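Local coordinates for protein fatty acid synthase 1, isoform A (Drosophila melanogaster, PDB 6FN6) that probably makes long-chain saturated fatty acids from acetyl-CoA and malonyl-CoA with NADPH, this piece being its dehydratase, enoylreductase and ketoreductase modifying region, at residues E347-T350 with A351-D355; E678-M682 with E683-T687; G931-G935 with F936-L940. One frame throughout, in Å; residues are numbered along the deposited sequence.

Interaction 1. Residues E347-T350 with A351-D355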
loop_
_atom_site.group_PDB
_atom_site.type_symbol
_atom_site.label_atom_id
_atom_site.label_comp_id
_atom_site.label_asym_id
_atom_site.label_seq_id
_atom_site.Cartn_x
_atom_site.Cartn_y
_atom_site.Cartn_z
ATOM N N GLU A 347 50.346 6.024 49.354
ATOM C CA GLU A 347 49.945 5.915 47.952
ATOM C C GLU A 347 49.362 4.539 47.641
ATOM O O GLU A 347 48.377 4.425 46.910
ATOM C CB GLU A 347 51.131 6.196 47.022
ATOM C CG GLU A 347 51.344 7.672 46.701
ATOM C CD GLU A 347 52.067 8.423 47.804
ATOM O OE1 GLU A 347 52.771 7.779 48.609
ATOM O OE2 GLU A 347 51.931 9.664 47.861
ATOM N N THR A 348 49.969 3.497 48.199
ATOM C CA THR A 348 49.500 2.132 47.980
ATOM C C THR A 348 48.110 1.919 48.579
ATOM O O THR A 348 47.217 1.378 47.925
ATOM C CB THR A 348 50.476 1.102 48.590
ATOM O OG1 THR A 348 51.788 1.300 48.046
ATOM C CG2 THR A 348 50.020 -0.324 48.299
ATOM N N ILE A 349 47.935 2.349 49.825
ATOM C CA ILE A 349 46.675 2.166 50.540
ATOM C C ILE A 349 45.540 2.958 49.895
ATOM O O ILE A 349 44.432 2.447 49.737
ATOM C CB ILE A 349 46.837 2.555 52.027
ATOM C CG1 ILE A 349 47.702 1.521 52.749
ATOM C CG2 ILE A 349 45.471 2.695 52.712
ATOM C CD1 ILE A 349 48.101 1.918 54.159
ATOM N N THR A 350 45.823 4.203 49.525
ATOM C CA THR A 350 44.804 5.093 48.976
ATOM C C THR A 350 44.135 4.479 47.750
ATOM O O THR A 350 42.930 4.631 47.547
ATOM C CB THR A 350 45.401 6.462 48.592
ATOM O OG1 THR A 350 46.166 6.981 49.687
ATOM C CG2 THR A 350 44.296 7.451 48.244
ATOM N N ALA A 351 44.923 3.784 46.936
ATOM C CA ALA A 351 44.417 3.164 45.717
ATOM C C ALA A 351 43.468 2.011 46.033
ATOM O O ALA A 351 42.448 1.834 45.369
ATOM C CB ALA A 351 45.575 2.675 44.859
ATOM N N ALA A 352 43.813 1.230 47.052
ATOM C CA ALA A 352 43.024 0.061 47.430
ATOM C C ALA A 352 41.597 0.428 47.845
ATOM O O ALA A 352 40.642 -0.239 47.444
ATOM C CB ALA A 352 43.717 -0.690 48.555
ATOM N N LEU A 353 41.456 1.475 48.653
ATOM C CA LEU A 353 40.139 1.914 49.114
ATOM C C LEU A 353 39.212 2.281 47.958
ATOM O O LEU A 353 38.029 1.942 47.971
ATOM C CB LEU A 353 40.284 3.110 50.057
ATOM C CG LEU A 353 40.982 2.827 51.387
ATOM C CD1 LEU A 353 41.324 4.125 52.098
ATOM C CD2 LEU A 353 40.099 1.957 52.264
ATOM N N GLY A 354 39.749 2.980 46.965
ATOM C CA GLY A 354 38.987 3.313 45.777
ATOM C C GLY A 354 38.001 4.456 45.931
ATOM O O GLY A 354 38.281 5.463 46.583
ATOM N N ASP A 355 36.835 4.284 45.315
ATOM C CA ASP A 355 35.807 5.316 45.262
ATOM C C ASP A 355 34.875 5.248 46.473
ATOM O O ASP A 355 33.691 5.567 46.378
ATOM C CB ASP A 355 35.002 5.180 43.966
ATOM C CG ASP A 355 34.058 6.344 43.736
ATOM O OD1 ASP A 355 34.372 7.465 44.190
ATOM O OD2 ASP A 355 33.002 6.139 43.100
#

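Interaction 2. Residues E678-M682 with E683-T687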
loop_
_atom_site.group_PDB
_atom_site.type_symbol
_atom_site.label_atom_id
_atom_site.label_comp_id
_atom_site.label_asym_id
_atom_site.label_seq_id
_atom_site.Cartn_x
_atom_site.Cartn_y
_atom_site.Cartn_z
ATOM N N GLU A 678 7.908 -43.172 15.828
ATOM C CA GLU A 678 9.144 -43.883 16.128
ATOM C C GLU A 678 10.251 -43.330 15.232
ATOM O O GLU A 678 9.968 -42.723 14.201
ATOM C CB GLU A 678 8.972 -45.389 15.920
ATOM C CG GLU A 678 10.073 -46.233 16.546
ATOM C CD GLU A 678 9.906 -47.714 16.261
ATOM O OE1 GLU A 678 10.727 -48.514 16.759
ATOM O OE2 GLU A 678 8.959 -48.077 15.533
ATOM N N LYS A 679 11.501 -43.525 15.641
ATOM C CA LYS A 679 12.661 -43.006 14.912
ATOM C C LYS A 679 12.694 -41.479 14.929
ATOM O O LYS A 679 13.400 -40.855 14.135
ATOM C CB LYS A 679 12.677 -43.509 13.462
ATOM C CG LYS A 679 12.868 -45.012 13.305
ATOM C CD LYS A 679 14.275 -45.429 13.719
ATOM C CE LYS A 679 14.463 -46.936 13.668
ATOM N NZ LYS A 679 13.599 -47.655 14.643
ATOM N N TRP A 680 11.923 -40.883 15.834
ATOM C CA TRP A 680 12.039 -39.461 16.131
ATOM C C TRP A 680 12.427 -39.287 17.590
ATOM O O TRP A 680 11.751 -39.800 18.483
ATOM C CB TRP A 680 10.728 -38.716 15.862
ATOM C CG TRP A 680 10.515 -38.290 14.439
ATOM C CD1 TRP A 680 11.166 -38.751 13.334
ATOM C CD2 TRP A 680 9.586 -37.302 13.975
ATOM N NE1 TRP A 680 10.696 -38.116 12.209
ATOM C CE2 TRP A 680 9.725 -37.222 12.577
ATOM C CE3 TRP A 680 8.648 -36.480 14.607
ATOM C CZ2 TRP A 680 8.961 -36.354 11.797
ATOM C CZ3 TRP A 680 7.888 -35.619 13.832
ATOM C CH2 TRP A 680 8.050 -35.563 12.443
ATOM N N THR A 681 13.523 -38.576 17.832
ATOM C CA THR A 681 13.904 -38.224 19.190
ATOM C C THR A 681 12.991 -37.082 19.615
ATOM O O THR A 681 12.496 -36.338 18.766
ATOM C CB THR A 681 15.383 -37.802 19.301
ATOM O OG1 THR A 681 15.588 -36.562 18.613
ATOM C CG2 THR A 681 16.293 -38.865 18.698
ATOM N N MET A 682 12.740 -36.954 20.913
ATOM C CA MET A 682 11.978 -35.817 21.412
ATOM C C MET A 682 12.634 -34.527 20.935
ATOM O O MET A 682 11.954 -33.568 20.579
ATOM C CB MET A 682 11.898 -35.835 22.939
ATOM C CG MET A 682 10.872 -36.799 23.500
ATOM S SD MET A 682 10.810 -36.730 25.300
ATOM C CE MET A 682 9.452 -37.844 25.631
ATOM N N GLU A 683 13.964 -34.526 20.922
ATOM C CA GLU A 683 14.741 -33.403 20.414
ATOM C C GLU A 683 14.286 -33.042 19.002
ATOM O O GLU A 683 14.044 -31.876 18.690
ATOM C CB GLU A 683 16.235 -33.745 20.438
ATOM C CG GLU A 683 17.136 -32.758 19.714
ATOM C CD GLU A 683 18.597 -33.161 19.778
ATOM O OE1 GLU A 683 19.326 -32.941 18.786
ATOM O OE2 GLU A 683 19.019 -33.698 20.824
ATOM N N GLU A 684 14.180 -34.054 18.149
ATOM C CA GLU A 684 13.754 -33.859 16.772
ATOM C C GLU A 684 12.302 -33.392 16.695
ATOM O O GLU A 684 11.991 -32.410 16.021
ATOM C CB GLU A 684 13.918 -35.160 15.986
ATOM C CG GLU A 684 15.353 -35.494 15.620
ATOM C CD GLU A 684 15.489 -36.878 15.015
ATOM O OE1 GLU A 684 14.500 -37.381 14.442
ATOM O OE2 GLU A 684 16.585 -37.465 15.117
ATOM N N ALA A 685 11.421 -34.098 17.396
ATOM C CA ALA A 685 9.989 -33.837 17.320
ATOM C C ALA A 685 9.645 -32.404 17.723
ATOM O O ALA A 685 8.764 -31.778 17.128
ATOM C CB ALA A 685 9.233 -34.825 18.194
ATOM N N SER A 686 10.350 -31.885 18.722
ATOM C CA SER A 686 10.080 -30.553 19.255
ATOM C C SER A 686 10.141 -29.464 18.184
ATOM O O SER A 686 9.566 -28.389 18.353
ATOM C CB SER A 686 11.071 -30.224 20.377
ATOM O OG SER A 686 12.409 -30.281 19.913
ATOM N N THR A 687 10.843 -29.742 17.090
ATOM C CA THR A 687 11.057 -28.749 16.041
ATOM C C THR A 687 9.868 -28.608 15.088
ATOM O O THR A 687 9.795 -27.646 14.324
ATOM C CB THR A 687 12.299 -29.090 15.196
ATOM O OG1 THR A 687 12.048 -30.278 14.437
ATOM C CG2 THR A 687 13.511 -29.312 16.083
#

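Interaction 3. Residues G931-G935 with F936-L940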
loop_
_atom_site.group_PDB
_atom_site.type_symbol
_atom_site.label_atom_id
_atom_site.label_comp_id
_atom_site.label_asym_id
_atom_site.label_seq_id
_atom_site.Cartn_x
_atom_site.Cartn_y
_atom_site.Cartn_z
ATOM N N GLY A 931 -7.819 -2.198 57.455
ATOM C CA GLY A 931 -7.478 -0.946 56.804
ATOM C C GLY A 931 -7.129 -1.197 55.351
ATOM O O GLY A 931 -6.201 -0.605 54.800
ATOM N N GLY A 932 -7.896 -2.079 54.722
ATOM C CA GLY A 932 -7.568 -2.552 53.393
ATOM C C GLY A 932 -7.867 -1.597 52.253
ATOM O O GLY A 932 -7.381 -1.804 51.143
ATOM N N LEU A 933 -8.645 -0.550 52.515
ATOM C CA LEU A 933 -9.038 0.380 51.457
ATOM C C LEU A 933 -8.145 1.619 51.407
ATOM O O LEU A 933 -8.335 2.494 50.561
ATOM C CB LEU A 933 -10.500 0.800 51.627
ATOM C CG LEU A 933 -11.573 -0.192 51.162
ATOM C CD1 LEU A 933 -12.957 0.376 51.406
ATOM C CD2 LEU A 933 -11.416 -0.557 49.689
ATOM N N GLY A 934 -7.171 1.695 52.308
ATOM C CA GLY A 934 -6.182 2.755 52.254
ATOM C C GLY A 934 -5.253 2.547 51.074
ATOM O O GLY A 934 -5.327 1.520 50.395
ATOM N N GLY A 935 -4.398 3.528 50.807
ATOM C CA GLY A 935 -3.469 3.441 49.695
ATOM C C GLY A 935 -2.672 2.150 49.699
ATOM O O GLY A 935 -2.685 1.397 48.728
ATOM N N PHE A 936 -1.973 1.904 50.800
ATOM C CA PHE A 936 -1.191 0.685 50.978
ATOM C C PHE A 936 -2.042 -0.564 50.770
ATOM O O PHE A 936 -1.658 -1.473 50.038
ATOM C CB PHE A 936 -0.561 0.672 52.377
ATOM C CG PHE A 936 0.504 -0.373 52.557
ATOM C CD1 PHE A 936 0.167 -1.699 52.782
ATOM C CD2 PHE A 936 1.845 -0.028 52.504
ATOM C CE1 PHE A 936 1.149 -2.661 52.949
ATOM C CE2 PHE A 936 2.831 -0.985 52.671
ATOM C CZ PHE A 936 2.481 -2.303 52.892
ATOM N N GLY A 937 -3.195 -0.602 51.432
ATOM C CA GLY A 937 -4.081 -1.751 51.382
ATOM C C GLY A 937 -4.513 -2.159 49.986
ATOM O O GLY A 937 -4.534 -3.344 49.657
ATOM N N LEU A 938 -4.869 -1.176 49.167
ATOM C CA LEU A 938 -5.332 -1.443 47.809
ATOM C C LEU A 938 -4.257 -2.126 46.970
ATOM O O LEU A 938 -4.526 -3.110 46.283
ATOM C CB LEU A 938 -5.778 -0.143 47.139
ATOM C CG LEU A 938 -7.007 0.515 47.770
ATOM C CD1 LEU A 938 -7.250 1.885 47.164
ATOM C CD2 LEU A 938 -8.240 -0.365 47.612
ATOM N N GLU A 939 -3.036 -1.612 47.034
ATOM C CA GLU A 939 -1.954 -2.159 46.230
ATOM C C GLU A 939 -1.512 -3.522 46.764
ATOM O O GLU A 939 -1.050 -4.373 46.006
ATOM C CB GLU A 939 -0.781 -1.182 46.191
ATOM C CG GLU A 939 -1.135 0.177 45.589
ATOM C CD GLU A 939 -1.820 0.067 44.232
ATOM O OE1 GLU A 939 -2.865 0.725 44.033
ATOM O OE2 GLU A 939 -1.309 -0.671 43.362
ATOM N N LEU A 940 -1.661 -3.734 48.066
ATOM C CA LEU A 940 -1.370 -5.033 48.656
ATOM C C LEU A 940 -2.387 -6.060 48.162
ATOM O O LEU A 940 -2.026 -7.168 47.768
ATOM C CB LEU A 940 -1.386 -4.948 50.183
ATOM C CG LEU A 940 -1.296 -6.270 50.957
ATOM C CD1 LEU A 940 -0.083 -7.080 50.533
ATOM C CD2 LEU A 940 -1.249 -6.008 52.459
#

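Interaction 1. Residues E347-T350 with A351-D355
Within helix 346-353, Ile349 and Leu353 meet one turn apart. Methyl CG2 of Ile349 faces CD1 of Leu353 at 4.4 Å, a loose apolar contact. The backbone joins the same two residues: Leu353 N gives a weak hydrogen bond to Ile349 O (3.3 Å). CG of Leu353 lies beside the backbone N of its own residue (chi1 -66°), which brings it near the same carbonyl, 3.8 Å from Ile349 O.

The helix is the crossover of a beta-alpha-beta unit that joins strand 334-341 to its parallel neighbour 359-362. By its place in the chain this sheet probably belongs to the pseudo-methyltransferase domain of animal-type fatty acid synthases. Ile349 and Leu353 are the buried pair. They rest on Val339 and Val360, one valine from each strand, so their shared ridge lies on the sheet.

Thr350 is exposed. Its OG1 turns back beside its own backbone N (chi1 -50°) and is hydrogen-bonded to Glu346 O. The CB methyl of Ala352 packs against Ile349 O at 3.4 Å. At Gly354 the chain leaves helical angles with a positive phi of 77°.

Interaction 2. Residues E678-M682 with E683-T687
Thr681 and Glu684 cross at an angle at the start of helix 682-685. The Thr681 hydroxyl sits between its own backbone N and carbonyl carbon (chi1 68°). This turns OG1 to the helix end, where it accepts from Glu684 N at 2.9 Å. Thr681 is therefore the N-cap. The same OG1 lies 3.2 Å from CG of Glu684, beside the start of that side chain.

From CG the Glu684 chain runs out extended, back along the incoming loop. Its carboxylate ends between two neighbours. OE2 faces the Thr681 side, 3.9 Å from methyl CG2 of Thr681. OE1 comes to 3.8 Å from CD1 of Trp680. The indole and carboxylate planes are 66° apart, and OE1 approaches the ring obliquely. Ala685 CB meets the six-membered ring of the indole, also obliquely, 4.0 Å from Trp680 CE3.

Topologically, this short helix follows strand 673-675 in the enoylreductase. It packs by the curled mixed sheet containing strands 601-611 and 652-656, consistent with the non-nucleotide-binding part of a medium-chain dehydrogenase fold. Met682 reaches Tyr607 and Tyr608 of strand 601-611, while Trp680 and Ala685 share Met654 of strand 652-656. Glu683 points elsewhere and is hydrogen-bonded through OE1 to Thr868 OG1.

The first turn is closed by Ala685 N, which bonds Thr681 O at 2.8 Å. Ser686 N bonds Met682 O. Two hydroxyls then fold back on the helix. Ser686 OG donates to Glu683 O from above the carbonyl plane. Thr687 OG1 donates to Glu684 O at 2.7 Å, and this carbonyl also accepts from Thr687 N. Leu866 N is hydrogen-bonded to the same Thr687 hydroxyl.

Interaction 3. Residues G931-G935 with F936-L940
Leu938, in the first turn of helix 935-946, reaches back over the glycine-rich loop 931-935. Its CB lies 3.7 Å from Gly934 O. CG comes nearer to that carbonyl oxygen, at 3.3 Å. CG stands beside the backbone N of Leu938 (chi1 -66°), which sets the branch against Gly934 and Leu933. The two methyls then part. CD1 meets Leu933 O at 3.6 Å. CD2 meets CD2 of Leu933 at 3.8 Å, and the two leucine side chains cross at a slant. Beyond the loop, Leu938 also touches Tyr964, Gln965 and Trp972 of helix 963-974, and Leu933 touches Ile969 of the same helix.

The backbone of Leu938 is also held. Leu938 N bonds Gly934 O at 3.0 Å. Gly934 is the N-cap residue and also ends the type I turn that begins at Gly931. One residue on, Glu939 N bonds Gly935 O only weakly. The Glu939 carboxylate is hydrogen-bonded through OE1 to Tyr964 OH, in helix 963-974.

Gly937 has no side chain, and the turn passes close by: the CA atoms of Gly932 and Gly937 are 4.1 Å apart. CA of Gly937 also makes a CH...O contact with Gly932 O at 3.3 Å.

Strand 926-930, this loop and the helix form the opening of the ketoreductase Rossmann fold. Gly932, Gly934 and Gly937 fit the GxGxxG pattern. In relatives such a loop receives the cofactor phosphates. Close glycine backbone and a helix N-terminus would probably suit the loop to binding the anionic NADPH, while Leu933 and Leu938 pack hydrocarbon toward helix 963-974.

The three contacts follow one another along the chain and do not touch. Interaction 1 probably lies in the pseudo-methyltransferase domain, interaction 2 in the enoylreductase and interaction 3 in the ketoreductase. Centre to centre, interaction 1 is about 59 Å from interaction 2 and about 49 Å from interaction 3. Interactions 2 and 3 have centres about 51 Å apart, on opposite sides of the chain's centre. Even the nearest atoms of interactions 1 and 3 are about 32 Å apart. All three are away from the predicted dehydratase residues His24 and Asp175. Interaction 3 alone contains a probable cofactor loop, with a 1,2-ethanediol, probably from the crystallisation liquor, about 4 Å from Gly931.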